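Local coordinates for DUF4785 domain-containing protein (Legionella pneumophila subsp. pneumophila, PDB 4KH9), which is of unknown function but binds calcium ions and is built from three domains, the central and C-terminal ones related to E-set folds, at residues A[164-175]-A[255-266]. Numbering follows the deposited sequence.
Sequences LEVETDSLHYQY and RSGHTAFSYSIP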
# COMPACT_ATOMS: atom_id res chain seq x y z
N LEU A 164 1.67 16.53 1.36
CA LEU A 164 1.10 15.72 2.43
C LEU A 164 2.00 14.55 2.63
O LEU A 164 2.32 13.87 1.66
CB LEU A 164 -0.32 15.26 2.09
CG LEU A 164 -1.04 14.44 3.16
CD1 LEU A 164 -1.42 15.31 4.36
CD2 LEU A 164 -2.25 13.76 2.59
N GLU A 165 2.44 14.30 3.87
CA GLU A 165 3.28 13.13 4.16
C GLU A 165 2.47 12.12 5.02
O GLU A 165 1.87 12.51 5.99
CB GLU A 165 4.59 13.55 4.84
CG GLU A 165 5.52 12.36 5.02
CD GLU A 165 6.90 12.73 5.52
OE1 GLU A 165 7.64 13.40 4.77
OE2 GLU A 165 7.27 12.31 6.64
N VAL A 166 2.43 10.84 4.61
CA VAL A 166 1.71 9.77 5.31
C VAL A 166 2.64 8.58 5.49
O VAL A 166 3.52 8.34 4.66
CB VAL A 166 0.41 9.34 4.58
CG1 VAL A 166 -0.54 10.52 4.41
CG2 VAL A 166 0.70 8.65 3.24
N GLU A 167 2.44 7.82 6.56
CA GLU A 167 3.18 6.57 6.83
C GLU A 167 2.48 5.76 7.92
O GLU A 167 1.75 6.32 8.71
CB GLU A 167 4.65 6.81 7.22
CG GLU A 167 4.86 7.64 8.47
CD GLU A 167 6.29 7.69 8.96
OE1 GLU A 167 6.85 6.61 9.28
OE2 GLU A 167 6.85 8.81 9.05
N THR A 168 2.74 4.44 7.97
CA THR A 168 2.20 3.58 9.04
C THR A 168 3.41 3.11 9.89
O THR A 168 4.55 3.22 9.43
CB THR A 168 1.33 2.45 8.51
OG1 THR A 168 2.10 1.60 7.66
CG2 THR A 168 0.11 2.96 7.75
N ASP A 169 3.18 2.69 11.14
CA ASP A 169 4.28 2.32 12.05
C ASP A 169 4.96 1.00 11.64
O ASP A 169 6.03 0.67 12.17
CB ASP A 169 3.79 2.22 13.50
CG ASP A 169 2.65 1.26 13.81
OD1 ASP A 169 1.84 0.98 12.91
OD2 ASP A 169 2.48 0.91 14.98
N SER A 170 4.36 0.25 10.70
CA SER A 170 4.89 -1.01 10.20
C SER A 170 4.47 -1.20 8.76
O SER A 170 3.54 -0.53 8.29
CB SER A 170 4.41 -2.18 11.07
OG SER A 170 4.82 -3.43 10.56
N LEU A 171 5.20 -2.08 8.04
CA LEU A 171 4.94 -2.43 6.64
C LEU A 171 4.02 -3.60 6.57
O LEU A 171 3.34 -3.80 5.56
CB LEU A 171 6.25 -2.78 5.90
CG LEU A 171 7.25 -1.68 5.59
CD1 LEU A 171 8.50 -2.28 5.01
CD2 LEU A 171 6.71 -0.75 4.56
N HIS A 172 4.05 -4.42 7.64
CA HIS A 172 3.30 -5.66 7.71
C HIS A 172 2.58 -5.78 9.04
O HIS A 172 3.16 -5.51 10.09
CB HIS A 172 4.22 -6.89 7.50
CG HIS A 172 5.32 -6.71 6.50
ND1 HIS A 172 5.10 -6.91 5.14
CD2 HIS A 172 6.62 -6.38 6.69
CE1 HIS A 172 6.25 -6.65 4.55
NE2 HIS A 172 7.21 -6.34 5.44
N TYR A 173 1.34 -6.21 8.98
CA TYR A 173 0.50 -6.42 10.15
C TYR A 173 -0.20 -7.76 10.08
O TYR A 173 -0.27 -8.37 9.02
CB TYR A 173 -0.58 -5.30 10.23
CG TYR A 173 -0.06 -3.88 10.38
CD1 TYR A 173 0.15 -3.33 11.63
CD2 TYR A 173 0.20 -3.10 9.26
CE1 TYR A 173 0.60 -2.01 11.77
CE2 TYR A 173 0.68 -1.79 9.39
CZ TYR A 173 0.87 -1.26 10.65
OH TYR A 173 1.31 0.02 10.76
N GLN A 174 -0.76 -8.19 11.19
CA GLN A 174 -1.54 -9.42 11.26
C GLN A 174 -2.83 -9.17 12.04
O GLN A 174 -2.99 -8.11 12.65
CB GLN A 174 -0.73 -10.57 11.90
CG GLN A 174 0.39 -11.07 11.01
CD GLN A 174 0.76 -12.52 11.28
OE1 GLN A 174 1.33 -12.85 12.33
NE2 GLN A 174 0.42 -13.43 10.36
N TYR A 175 -3.74 -10.13 11.98
CA TYR A 175 -5.03 -10.10 12.63
C TYR A 175 -4.90 -9.66 14.11
O TYR A 175 -4.14 -10.25 14.85
CB TYR A 175 -5.73 -11.47 12.52
CG TYR A 175 -7.09 -11.49 13.18
CD1 TYR A 175 -8.22 -11.05 12.50
CD2 TYR A 175 -7.24 -11.90 14.50
CE1 TYR A 175 -9.47 -11.01 13.12
CE2 TYR A 175 -8.48 -11.87 15.13
CZ TYR A 175 -9.59 -11.42 14.43
OH TYR A 175 -10.83 -11.39 15.05
N ARG A 255 -4.96 18.27 -0.10
CA ARG A 255 -4.05 17.18 -0.41
C ARG A 255 -4.69 15.85 -0.04
O ARG A 255 -5.35 15.73 0.98
CB ARG A 255 -2.69 17.34 0.31
CG ARG A 255 -1.76 18.49 -0.12
CD ARG A 255 -1.11 18.23 -1.44
NE ARG A 255 -0.36 19.38 -1.96
CZ ARG A 255 -0.83 20.29 -2.83
NH1 ARG A 255 -2.10 20.25 -3.22
NH2 ARG A 255 -0.04 21.25 -3.28
N SER A 256 -4.45 14.83 -0.85
CA SER A 256 -4.86 13.48 -0.56
C SER A 256 -3.65 12.59 -0.71
O SER A 256 -2.72 12.92 -1.43
CB SER A 256 -6.05 13.03 -1.40
OG SER A 256 -5.60 12.62 -2.67
N GLY A 257 -3.61 11.53 0.07
CA GLY A 257 -2.46 10.63 0.06
C GLY A 257 -2.82 9.20 0.32
O GLY A 257 -3.88 8.91 0.85
N HIS A 258 -1.90 8.33 -0.08
CA HIS A 258 -1.98 6.88 0.01
C HIS A 258 -0.68 6.28 0.47
O HIS A 258 0.38 6.83 0.14
CB HIS A 258 -2.32 6.25 -1.37
CG HIS A 258 -3.58 6.70 -2.06
ND1 HIS A 258 -4.75 5.96 -2.00
CD2 HIS A 258 -3.77 7.74 -2.90
CE1 HIS A 258 -5.62 6.60 -2.77
NE2 HIS A 258 -5.07 7.67 -3.34
N THR A 259 -0.72 5.12 1.11
CA THR A 259 0.47 4.34 1.40
C THR A 259 -0.00 2.89 1.58
O THR A 259 -1.13 2.62 2.00
CB THR A 259 1.41 4.86 2.50
OG1 THR A 259 2.68 4.25 2.22
CG2 THR A 259 0.92 4.52 3.93
N ALA A 260 0.84 1.96 1.13
CA ALA A 260 0.55 0.53 1.14
C ALA A 260 1.13 -0.14 2.37
O ALA A 260 2.17 0.24 2.89
CB ALA A 260 1.11 -0.12 -0.13
N PHE A 261 0.46 -1.20 2.79
CA PHE A 261 0.94 -2.05 3.87
C PHE A 261 0.41 -3.45 3.61
O PHE A 261 -0.59 -3.62 2.90
CB PHE A 261 0.56 -1.52 5.28
CG PHE A 261 -0.91 -1.44 5.58
CD1 PHE A 261 -1.64 -0.27 5.30
CD2 PHE A 261 -1.56 -2.50 6.20
CE1 PHE A 261 -3.00 -0.18 5.61
CE2 PHE A 261 -2.91 -2.41 6.54
CZ PHE A 261 -3.62 -1.24 6.24
N SER A 262 1.12 -4.45 4.12
CA SER A 262 0.75 -5.85 3.95
C SER A 262 0.01 -6.34 5.18
O SER A 262 0.31 -5.91 6.29
CB SER A 262 2.00 -6.70 3.70
OG SER A 262 1.66 -8.07 3.58
N TYR A 263 -0.93 -7.27 4.99
CA TYR A 263 -1.70 -7.82 6.11
C TYR A 263 -1.89 -9.34 5.97
O TYR A 263 -2.18 -9.79 4.87
CB TYR A 263 -3.07 -7.12 6.18
CG TYR A 263 -4.04 -7.71 7.18
CD1 TYR A 263 -3.92 -7.42 8.53
CD2 TYR A 263 -5.05 -8.57 6.78
CE1 TYR A 263 -4.81 -7.95 9.46
CE2 TYR A 263 -5.97 -9.10 7.71
CZ TYR A 263 -5.83 -8.78 9.05
OH TYR A 263 -6.68 -9.29 9.98
N SER A 264 -1.78 -10.11 7.07
CA SER A 264 -2.04 -11.55 6.99
C SER A 264 -2.81 -12.08 8.21
O SER A 264 -2.86 -11.46 9.26
CB SER A 264 -0.74 -12.34 6.82
OG SER A 264 0.08 -12.27 7.98
N ILE A 265 -3.39 -13.26 8.05
CA ILE A 265 -4.07 -13.99 9.11
C ILE A 265 -3.04 -15.00 9.67
O ILE A 265 -2.39 -15.68 8.87
CB ILE A 265 -5.35 -14.66 8.56
CG1 ILE A 265 -6.40 -13.58 8.18
CG2 ILE A 265 -5.95 -15.65 9.56
CD1 ILE A 265 -7.07 -13.88 6.91
N PRO A 266 -2.82 -15.08 10.99
CA PRO A 266 -1.81 -16.02 11.52
C PRO A 266 -2.34 -17.46 11.46
O PRO A 266 -2.67 -18.06 12.49
CB PRO A 266 -1.60 -15.52 12.96
CG PRO A 266 -2.91 -14.88 13.34
CD PRO A 266 -3.47 -14.29 12.08
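Q174 and S264 sit side by side on two parallel strands. The glutamine's CB rests 3.5 Å from S264 O; CG, anti to the carbonyl carbon (chi1 -70°), comes 3.3 Å from S264 OG. The chain runs on extended and carries the amide past the end of strand 255-264 to P266, where NE2 lies 3.6 Å from P266 CA and OE1 is near P266 CB. NE2 donates to S264 OG over 2.7 Å, with the hydroxyl somewhat out of the amide plane; its second acceptor is V360 O, so the amide also ties this edge to strand 358-368.

Between the strands runs a short parallel ladder. S262 N gives a nearly straight bond to L171 O, S262 O accepts from Y173 N, Y173 O takes S264 N, and S264 O receives a longer bond from Y175 N.

On the other face, Y173 turns the edge of its ring toward the face of F261 in an offset edge-to-face pair, the planes at 84° and CD2 of each ring 3.6 Å apart. Y263 swings across instead: with CG anti to its backbone N (chi1 173°), it brings CE1 to 3.5 Å from Q174 C, and its hydroxyl, bonded to S229 O, approaches the edge of the Y175 ring.

Back toward L164, the two strands separate and side chains of 164-168 reach the backbone of 255-259 (L164 CD2 to G257 N, V166 CG2 to H258 O), with L164 CB also against R255 CB. Segment 164-175 starts in strand 163-168, between 44-46 and 178-186, and crosses over to 172-174, which pairs with 251-264 at the edge, consistent with the strand switch of immunoglobulin-like (E-set) sandwiches; L179 of strand 178-186 packs against both Y173 and F261.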